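Local coordinates for reticulocyte binding protein (Streptococcus agalactiae COH1, PDB 3FAW) that probably hydrolyses alpha-1,6 linkages in pullulan and related alpha-glucans, acting as a secreted, cell-wall-anchored pullulanase, at residues A[482-490]-A[514-522]; A[459-468]-A[499-510]. One frame throughout, in Å; residues are numbered along the deposited sequence. Where two conformers were deposited one is given.

Contact 1 (A[482-490]-A[514-522]); sequences IMIGEGWRT and GVFSDDIRN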
loop_
_atom_site.group_PDB
_atom_site.type_symbol
_atom_site.label_atom_id
_atom_site.label_comp_id
_atom_site.label_asym_id
_atom_site.label_seq_id
_atom_site.Cartn_x
_atom_site.Cartn_y
_atom_site.Cartn_z
ATOM N N ILE A 482 -6.165 2.958 12.381
ATOM C CA ILE A 482 -5.158 3.870 11.840
ATOM C C ILE A 482 -4.952 3.607 10.357
ATOM O O ILE A 482 -5.064 2.475 9.895
ATOM C CB ILE A 482 -3.813 3.809 12.609
ATOM C CG1 ILE A 482 -3.154 2.431 12.501
ATOM C CG2 ILE A 482 -4.029 4.187 14.074
ATOM C CD1 ILE A 482 -1.722 2.414 13.044
ATOM N N MET A 483 -4.662 4.660 9.606
ATOM C CA MET A 483 -4.385 4.510 8.177
ATOM C C MET A 483 -3.145 5.290 7.783
ATOM O O MET A 483 -2.872 6.368 8.322
ATOM C CB MET A 483 -5.586 4.965 7.341
ATOM C CG MET A 483 -6.743 3.976 7.332
ATOM S SD MET A 483 -8.181 4.570 6.418
ATOM C CE MET A 483 -9.209 3.099 6.429
ATOM N N ILE A 484 -2.394 4.728 6.844
ATOM C CA ILE A 484 -1.240 5.396 6.260
ATOM C C ILE A 484 -1.215 5.134 4.750
ATOM O O ILE A 484 -1.961 4.296 4.245
ATOM C CB ILE A 484 0.083 4.924 6.912
ATOM C CG1 ILE A 484 0.364 3.457 6.573
ATOM C CG2 ILE A 484 0.029 5.098 8.427
ATOM C CD1 ILE A 484 1.688 2.949 7.089
ATOM N N GLY A 485 -0.362 5.851 4.028
ATOM C CA GLY A 485 -0.211 5.602 2.597
ATOM C C GLY A 485 0.902 6.380 1.940
ATOM O O GLY A 485 1.412 7.348 2.496
ATOM N N GLU A 486 1.279 5.942 0.742
ATOM C CA GLU A 486 2.211 6.691 -0.086
ATOM C C GLU A 486 1.518 7.931 -0.634
ATOM O O GLU A 486 0.693 7.833 -1.540
ATOM C CB GLU A 486 2.701 5.846 -1.254
ATOM C CG GLU A 486 3.568 4.673 -0.866
ATOM C CD GLU A 486 3.987 3.868 -2.075
ATOM O OE1 GLU A 486 3.099 3.497 -2.885
ATOM O OE2 GLU A 486 5.203 3.613 -2.216
ATOM N N GLY A 487 1.865 9.093 -0.088
ATOM C CA GLY A 487 1.293 10.357 -0.529
ATOM C C GLY A 487 2.111 11.067 -1.592
ATOM O O GLY A 487 2.242 12.290 -1.553
ATOM N N TRP A 488 2.655 10.316 -2.549
ATOM C CA TRP A 488 3.436 10.923 -3.628
ATOM C C TRP A 488 2.496 11.739 -4.513
ATOM O O TRP A 488 1.334 11.383 -4.685
ATOM C CB TRP A 488 4.181 9.878 -4.475
ATOM C CG TRP A 488 4.884 8.784 -3.706
ATOM C CD1 TRP A 488 4.884 7.452 -4.010
ATOM C CD2 TRP A 488 5.672 8.919 -2.512
ATOM N NE1 TRP A 488 5.624 6.754 -3.095
ATOM C CE2 TRP A 488 6.118 7.624 -2.161
ATOM C CE3 TRP A 488 6.048 10.003 -1.708
ATOM C CZ2 TRP A 488 6.924 7.383 -1.043
ATOM C CZ3 TRP A 488 6.846 9.762 -0.592
ATOM C CH2 TRP A 488 7.273 8.460 -0.271
ATOM N N ARG A 489 3.002 12.840 -5.061
ATOM C CA ARG A 489 2.203 13.707 -5.934
ATOM C C ARG A 489 2.085 13.105 -7.330
ATOM O O ARG A 489 2.833 13.461 -8.246
ATOM C CB ARG A 489 2.812 15.108 -5.992
ATOM C CG ARG A 489 2.820 15.802 -4.647
ATOM C CD ARG A 489 3.612 17.093 -4.668
ATOM N NE ARG A 489 3.724 17.647 -3.320
ATOM C CZ ARG A 489 4.647 17.305 -2.422
ATOM N NH1 ARG A 489 5.593 16.411 -2.701
ATOM N NH2 ARG A 489 4.632 17.875 -1.226
ATOM N N THR A 490 1.132 12.192 -7.479
ATOM C CA THR A 490 0.975 11.406 -8.706
ATOM C C THR A 490 -0.404 11.550 -9.383
ATOM O O THR A 490 -0.652 10.917 -10.407
ATOM C CB THR A 490 1.210 9.909 -8.400
ATOM O OG1 THR A 490 0.271 9.471 -7.414
ATOM C CG2 THR A 490 2.621 9.676 -7.871
ATOM N N GLY A 514 -1.898 9.241 7.722
ATOM C CA GLY A 514 -0.494 9.687 7.694
ATOM C C GLY A 514 0.229 9.249 6.427
ATOM O O GLY A 514 -0.121 8.237 5.827
ATOM N N VAL A 515 1.237 10.012 6.009
ATOM C CA VAL A 515 1.983 9.693 4.787
ATOM C C VAL A 515 3.469 9.469 5.055
ATOM O O VAL A 515 4.048 10.052 5.978
ATOM C CB VAL A 515 1.840 10.795 3.711
ATOM C CG1 VAL A 515 0.374 10.956 3.297
ATOM C CG2 VAL A 515 2.434 12.111 4.204
ATOM N N PHE A 516 4.080 8.627 4.225
ATOM C CA PHE A 516 5.512 8.349 4.311
ATOM C C PHE A 516 6.337 9.609 4.092
ATOM O O PHE A 516 6.053 10.393 3.189
ATOM C CB PHE A 516 5.917 7.267 3.303
ATOM C CG PHE A 516 5.522 5.886 3.726
ATOM C CD1 PHE A 516 6.357 5.136 4.543
ATOM C CD2 PHE A 516 4.301 5.346 3.339
ATOM C CE1 PHE A 516 5.993 3.861 4.950
ATOM C CE2 PHE A 516 3.926 4.075 3.746
ATOM C CZ PHE A 516 4.773 3.332 4.553
ATOM N N SER A 517 7.351 9.791 4.932
ATOM C CA SER A 517 8.255 10.925 4.824
ATOM C C SER A 517 9.499 10.571 4.010
ATOM O O SER A 517 10.487 10.061 4.545
ATOM C CB SER A 517 8.655 11.433 6.208
ATOM O OG SER A 517 9.494 12.571 6.106
ATOM N N ASP A 518 9.448 10.855 2.712
ATOM C CA ASP A 518 10.613 10.665 1.843
ATOM C C ASP A 518 11.772 11.615 2.186
ATOM O O ASP A 518 12.929 11.316 1.888
ATOM C CB ASP A 518 10.238 10.756 0.350
ATOM C CG ASP A 518 9.444 12.008 -0.008
ATOM O OD1 ASP A 518 8.798 12.616 0.871
ATOM O OD2 ASP A 518 9.443 12.372 -1.201
ATOM N N ASP A 519 11.459 12.740 2.830
ATOM C CA ASP A 519 12.466 13.725 3.233
ATOM C C ASP A 519 13.438 13.182 4.287
ATOM O O ASP A 519 14.651 13.350 4.155
ATOM C CB ASP A 519 11.789 14.993 3.762
ATOM C CG ASP A 519 12.691 16.213 3.702
ATOM O OD1 ASP A 519 13.415 16.368 2.701
ATOM O OD2 ASP A 519 12.655 17.032 4.644
ATOM N N ILE A 520 12.915 12.544 5.330
ATOM C CA ILE A 520 13.778 11.937 6.350
ATOM C C ILE A 520 14.534 10.731 5.774
ATOM O O ILE A 520 15.698 10.509 6.107
ATOM C CB ILE A 520 13.004 11.547 7.649
ATOM C CG1 ILE A 520 13.998 11.263 8.788
ATOM C CG2 ILE A 520 12.093 10.349 7.416
ATOM C CD1 ILE A 520 13.354 11.022 10.149
ATOM N N ARG A 521 13.874 9.966 4.906
ATOM C CA ARG A 521 14.529 8.864 4.192
ATOM C C ARG A 521 15.757 9.382 3.434
ATOM O O ARG A 521 16.883 8.955 3.701
ATOM C CB ARG A 521 13.541 8.193 3.227
ATOM C CG ARG A 521 14.125 7.069 2.360
ATOM C CD ARG A 521 13.190 6.737 1.204
ATOM N NE ARG A 521 13.291 7.707 0.110
ATOM C CZ ARG A 521 12.421 7.825 -0.898
ATOM N NH1 ARG A 521 11.354 7.040 -0.974
ATOM N NH2 ARG A 521 12.611 8.745 -1.841
ATOM N N ASN A 522 15.528 10.325 2.517
ATOM C CA ASN A 522 16.596 10.894 1.685
ATOM C C ASN A 522 17.728 11.509 2.497
ATOM O O ASN A 522 18.906 11.237 2.240
ATOM C CB ASN A 522 16.034 11.960 0.738
ATOM C CG ASN A 522 15.182 11.375 -0.368
ATOM O OD1 ASN A 522 15.070 10.161 -0.508
ATOM N ND2 ASN A 522 14.577 12.244 -1.168
HETATM O O HOH W 1 4.278 9.735 1.125
#
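Phe516 meets residues from both the strand and the following loop of 482-490, and its side chain can be traced atom by atom. At its base, CB lies 4.0 Å from Trp488 CH2. CG leaves anti to the carbonyl carbon (chi1 -76°), which turns one edge of the ring to the end of the partner strand: CD2 passes 3.6 Å from Gly485 O, the oxygen standing at the ring edge, and CZ ends 4.0 Å from Ile484 CD1. Nearby the backbones pair in parallel. Gly514 N donates to Met483 O (3.1 Å), Gly485 N to Gly514 O (3.0 Å), and Phe516 N only weakly to Gly485 O. Beyond the strands a water continues the join, accepting from Gly487 N at 2.8 Å and donating to Phe516 O. Trp488 then lays CZ3 3.5 Å from Asp518 CG, ring and carboxylate planes 51° apart, while Asn557 binds Asp518 OD1. The pairing joins adjacent staves of the eight-stranded TIM barrel characteristic of alpha-amylase-type catalytic domains. Strand 453-456 flanks 482-485 and strand 566-568 flanks 513-516; Phe516 makes edge-to-face contacts with Tyr569 and Phe616, and Asp519 and Ile520 of helix 518-525 touch Asn550 of helix 544-551.

Contact 2 (A[459-468]-A[499-510]); sequences MGDHDAAAIE and VKPADQDWMKST. With CA (calcium ion), chain E.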
loop_
_atom_site.group_PDB
_atom_site.type_symbol
_atom_site.label_atom_id
_atom_site.label_comp_id
_atom_site.label_asym_id
_atom_site.label_seq_id
_atom_site.Cartn_x
_atom_site.Cartn_y
_atom_site.Cartn_z
ATOM N N MET A 459 -1.390 6.373 -2.762
ATOM C CA MET A 459 -2.579 7.060 -2.258
ATOM C C MET A 459 -2.824 8.381 -2.996
ATOM O O MET A 459 -3.962 8.835 -3.107
ATOM C CB MET A 459 -2.441 7.311 -0.752
ATOM C CG MET A 459 -3.746 7.652 -0.055
ATOM S SD MET A 459 -3.605 7.605 1.744
ATOM C CE MET A 459 -2.385 8.891 2.010
ATOM N N GLY A 460 -1.748 8.982 -3.503
ATOM C CA GLY A 460 -1.814 10.238 -4.249
ATOM C C GLY A 460 -2.536 10.179 -5.586
ATOM O O GLY A 460 -2.847 11.218 -6.162
ATOM N N ASP A 461 -2.788 8.972 -6.087
ATOM C CA ASP A 461 -3.642 8.776 -7.262
ATOM C C ASP A 461 -5.115 9.041 -6.957
ATOM O O ASP A 461 -5.900 9.316 -7.866
ATOM C CB ASP A 461 -3.511 7.339 -7.798
ATOM C CG ASP A 461 -2.301 7.145 -8.688
ATOM O OD1 ASP A 461 -1.389 7.994 -8.664
ATOM O OD2 ASP A 461 -2.263 6.128 -9.415
ATOM N N HIS A 462 -5.489 8.938 -5.681
ATOM C CA HIS A 462 -6.882 9.050 -5.272
ATOM C C HIS A 462 -7.273 10.451 -4.843
ATOM O O HIS A 462 -6.451 11.224 -4.356
ATOM C CB HIS A 462 -7.173 8.077 -4.129
ATOM C CG HIS A 462 -7.107 6.644 -4.545
ATOM N ND1 HIS A 462 -7.957 5.896 -5.288
ATOM C CD2 HIS A 462 -6.051 5.820 -4.222
ATOM C CE1 HIS A 462 -7.409 4.643 -5.393
ATOM N NE2 HIS A 462 -6.258 4.623 -4.745
ATOM N N ASP A 463 -8.550 10.759 -5.041
ATOM C CA ASP A 463 -9.167 11.938 -4.464
ATOM C C ASP A 463 -9.198 11.805 -2.943
ATOM O O ASP A 463 -9.419 10.713 -2.404
ATOM C CB ASP A 463 -10.591 12.135 -5.014
ATOM C CG ASP A 463 -11.484 10.921 -4.791
ATOM O OD1 ASP A 463 -11.226 9.874 -5.413
ATOM O OD2 ASP A 463 -12.445 11.016 -4.000
ATOM N N ALA A 464 -8.977 12.923 -2.259
ATOM C CA ALA A 464 -8.988 12.965 -0.799
ATOM C C ALA A 464 -10.348 12.571 -0.214
ATOM O O ALA A 464 -10.409 11.965 0.856
ATOM C CB ALA A 464 -8.582 14.353 -0.310
ATOM N N ALA A 465 -11.426 12.910 -0.923
ATOM C CA ALA A 465 -12.791 12.613 -0.470
ATOM C C ALA A 465 -13.071 11.117 -0.277
ATOM O O ALA A 465 -13.722 10.724 0.701
ATOM C CB ALA A 465 -13.811 13.222 -1.436
ATOM N N ALA A 466 -12.589 10.289 -1.202
ATOM C CA ALA A 466 -12.778 8.834 -1.111
ATOM C C ALA A 466 -12.013 8.223 0.071
ATOM O O ALA A 466 -12.529 7.351 0.772
ATOM C CB ALA A 466 -12.365 8.157 -2.421
ATOM N N ILE A 467 -10.790 8.692 0.295
ATOM C CA ILE A 467 -9.960 8.182 1.389
ATOM C C ILE A 467 -10.472 8.694 2.741
ATOM O O ILE A 467 -10.449 7.958 3.737
ATOM C CB ILE A 467 -8.464 8.546 1.206
ATOM C CG1 ILE A 467 -7.960 8.123 -0.182
ATOM C CG2 ILE A 467 -7.615 7.877 2.283
ATOM C CD1 ILE A 467 -8.129 6.635 -0.491
ATOM N N GLU A 468 -10.930 9.948 2.769
ATOM C CA GLU A 468 -11.617 10.504 3.942
ATOM C C GLU A 468 -12.794 9.625 4.346
ATOM O O GLU A 468 -12.938 9.261 5.513
ATOM C CB GLU A 468 -12.144 11.919 3.659
ATOM C CG GLU A 468 -11.203 13.054 4.048
ATOM C CD GLU A 468 -11.135 13.306 5.553
ATOM O OE1 GLU A 468 -11.732 12.529 6.330
ATOM O OE2 GLU A 468 -10.477 14.288 5.959
ATOM N N VAL A 499 -9.314 17.683 -8.967
ATOM C CA VAL A 499 -9.843 17.333 -7.651
ATOM C C VAL A 499 -8.696 17.351 -6.645
ATOM O O VAL A 499 -7.543 17.148 -7.019
ATOM C CB VAL A 499 -10.518 15.939 -7.687
ATOM C CG1 VAL A 499 -10.842 15.441 -6.293
ATOM C CG2 VAL A 499 -11.781 15.984 -8.538
ATOM N N LYS A 500 -9.015 17.615 -5.379
ATOM C CA LYS A 500 -8.026 17.584 -4.300
ATOM C C LYS A 500 -7.573 16.139 -4.054
ATOM O O LYS A 500 -8.387 15.292 -3.658
ATOM C CB LYS A 500 -8.626 18.174 -3.022
ATOM C CG LYS A 500 -7.671 18.286 -1.844
ATOM C CD LYS A 500 -8.413 18.847 -0.643
ATOM C CE LYS A 500 -7.533 18.950 0.580
ATOM N NZ LYS A 500 -8.354 19.165 1.811
ATOM N N PRO A 501 -6.281 15.848 -4.300
ATOM C CA PRO A 501 -5.777 14.496 -4.116
ATOM C C PRO A 501 -5.374 14.168 -2.676
ATOM O O PRO A 501 -5.124 15.066 -1.872
ATOM C CB PRO A 501 -4.561 14.454 -5.045
ATOM C CG PRO A 501 -4.077 15.861 -5.089
ATOM C CD PRO A 501 -5.230 16.760 -4.792
ATOM N N ALA A 502 -5.317 12.871 -2.382
ATOM C CA ALA A 502 -4.940 12.353 -1.069
ATOM C C ALA A 502 -3.427 12.103 -0.998
ATOM O O ALA A 502 -2.968 10.960 -0.898
ATOM C CB ALA A 502 -5.708 11.068 -0.786
ATOM N N ASP A 503 -2.660 13.187 -1.052
ATOM C CA ASP A 503 -1.201 13.110 -1.099
ATOM C C ASP A 503 -0.595 13.905 0.065
ATOM O O ASP A 503 -1.286 14.194 1.041
ATOM C CB ASP A 503 -0.701 13.577 -2.479
ATOM C CG ASP A 503 -0.987 15.047 -2.759
ATOM O OD1 ASP A 503 -1.254 15.820 -1.814
ATOM O OD2 ASP A 503 -0.931 15.431 -3.947
ATOM N N GLN A 504 0.686 14.248 -0.032
ATOM C CA GLN A 504 1.404 14.927 1.059
ATOM C C GLN A 504 0.890 16.333 1.373
ATOM O O GLN A 504 0.978 16.784 2.517
ATOM C CB GLN A 504 2.912 14.971 0.758
ATOM C CG GLN A 504 3.656 13.688 1.121
ATOM C CD GLN A 504 5.111 13.696 0.678
ATOM O OE1 GLN A 504 5.502 14.440 -0.223
ATOM N NE2 GLN A 504 5.923 12.855 1.312
ATOM N N ASP A 505 0.349 17.019 0.368
ATOM C CA ASP A 505 -0.225 18.362 0.561
ATOM C C ASP A 505 -1.598 18.346 1.236
ATOM O O ASP A 505 -2.078 19.379 1.692
ATOM C CB ASP A 505 -0.307 19.097 -0.777
ATOM C CG ASP A 505 1.058 19.321 -1.394
ATOM O OD1 ASP A 505 2.017 19.569 -0.630
ATOM O OD2 ASP A 505 1.173 19.246 -2.633
ATOM N N TRP A 506 -2.216 17.169 1.294
ATOM C CA TRP A 506 -3.470 16.949 2.023
ATOM C C TRP A 506 -3.276 16.972 3.545
ATOM O O TRP A 506 -4.230 17.198 4.292
ATOM C CB TRP A 506 -4.065 15.605 1.580
ATOM C CG TRP A 506 -5.342 15.182 2.240
ATOM C CD1 TRP A 506 -6.396 15.974 2.603
ATOM C CD2 TRP A 506 -5.722 13.841 2.565
ATOM N NE1 TRP A 506 -7.391 15.211 3.164
ATOM C CE2 TRP A 506 -7.005 13.897 3.145
ATOM C CE3 TRP A 506 -5.090 12.598 2.439
ATOM C CZ2 TRP A 506 -7.668 12.756 3.597
ATOM C CZ3 TRP A 506 -5.754 11.469 2.883
ATOM C CH2 TRP A 506 -7.029 11.556 3.456
ATOM N N MET A 507 -2.043 16.756 3.999
ATOM C CA MET A 507 -1.755 16.641 5.432
ATOM C C MET A 507 -2.049 17.922 6.220
ATOM O O MET A 507 -2.405 17.849 7.390
ATOM C CB MET A 507 -0.303 16.194 5.665
ATOM C CG MET A 507 0.027 14.777 5.184
ATOM S SD MET A 507 -0.987 13.456 5.896
ATOM C CE MET A 507 -2.328 13.435 4.705
ATOM N N LYS A 508 -1.932 19.086 5.581
ATOM C CA LYS A 508 -2.253 20.357 6.246
ATOM C C LYS A 508 -3.756 20.621 6.445
ATOM O O LYS A 508 -4.107 21.582 7.131
ATOM C CB LYS A 508 -1.625 21.541 5.494
ATOM C CG LYS A 508 -2.292 21.883 4.168
ATOM C CD LYS A 508 -1.511 22.947 3.413
ATOM C CE LYS A 508 -2.110 23.204 2.035
ATOM N NZ LYS A 508 -3.535 23.648 2.103
ATOM N N SER A 509 -4.624 19.787 5.856
ATOM C CA SER A 509 -6.081 19.968 5.921
ATOM C C SER A 509 -6.813 18.739 6.471
ATOM O O SER A 509 -8.037 18.631 6.343
ATOM C CB SER A 509 -6.628 20.288 4.525
ATOM O OG SER A 509 -5.984 21.414 3.959
ATOM N N THR A 510 -6.073 17.807 7.073
ATOM C CA THR A 510 -6.669 16.607 7.665
ATOM C C THR A 510 -5.754 16.043 8.748
ATOM O O THR A 510 -4.534 16.178 8.662
ATOM C CB THR A 510 -6.943 15.507 6.594
ATOM O OG1 THR A 510 -7.664 14.411 7.181
ATOM C CG2 THR A 510 -5.644 14.993 6.010
HETATM CA CA CA E . -2.680 17.353 9.532
HETATM O O HOH W 2 -1.271 13.501 -6.092
HETATM O O HOH W 3 -11.021 15.145 -3.187
HETATM O O HOH W 4 -4.464 18.968 9.473
#
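Ala464 and Trp506 set the geometry here: the methyl CB sits above the five-membered ring, 3.8 Å from its centroid and only 11° off the normal, a CH-pi contact. On the opposite face Thr510 CG2 lies above the rim, leaving the indole sandwiched between helix 464-477 and its own chain. With CG anti to the backbone N (chi1 179°), Trp506 extends its six-membered ring along the helix. There Glu468 CG abuts the ring edge, 3.6 Å from CZ2, with the carboxylate plane turned 71° from the ring, and Ile467 CG2 approaches CH2 obliquely at 3.9 Å. The other branch of Ile467, CG1, packs 3.8 Å from Ala502 CB. Glu468 OE2 comes within 3.1 Å of Thr510 OG1, though the Thr510 hydroxyl is also bonded to Thr512 OG1, so the bond to Glu468 is not settled.

Backbone bonds fix this packing: Ala464 N donates almost straight to Lys500 O (2.8 Å), in the carbonyl plane, and Ala502 N donates to His462 O (2.8 Å). Asp463 N-caps the helix by accepting from Ala466 N, while Arg435 and Thr429 hold its carboxylate.

Thus the long excursion between strands 482-485 and 513-516 packs against the N-terminal turns of helix 464-477; Ala465, Ala466 and Ile467 of the same helix also touch helix 432-449; past the indole, Met507 O and Thr510 O bind calcium.

In the fold
Contacts 1 and 2 illustrate how a TIM barrel carries an elaborate loop: their centres lie 12 Å apart and their segments alternate. Helix 464-477 precedes strand 482-485, and the excursion containing 499-510 returns to strand 513-516. Gln504 joins the two, its NE2 2.9 Å from Asp518 OD1 in a probable hydrogen bond, and its backbone bonds to Gly487; a salt bridge links Arg489 to Asp505. With a water, Asp511, Asp561 and Asp565 complete the calcium site, about 8 Å from Gly514 CA. The loop leaves the C-terminal end of 482-485, where this fold keeps its active site, and runs back along the barrel to the calcium by the start of 513-516, probably away from the catalytic end.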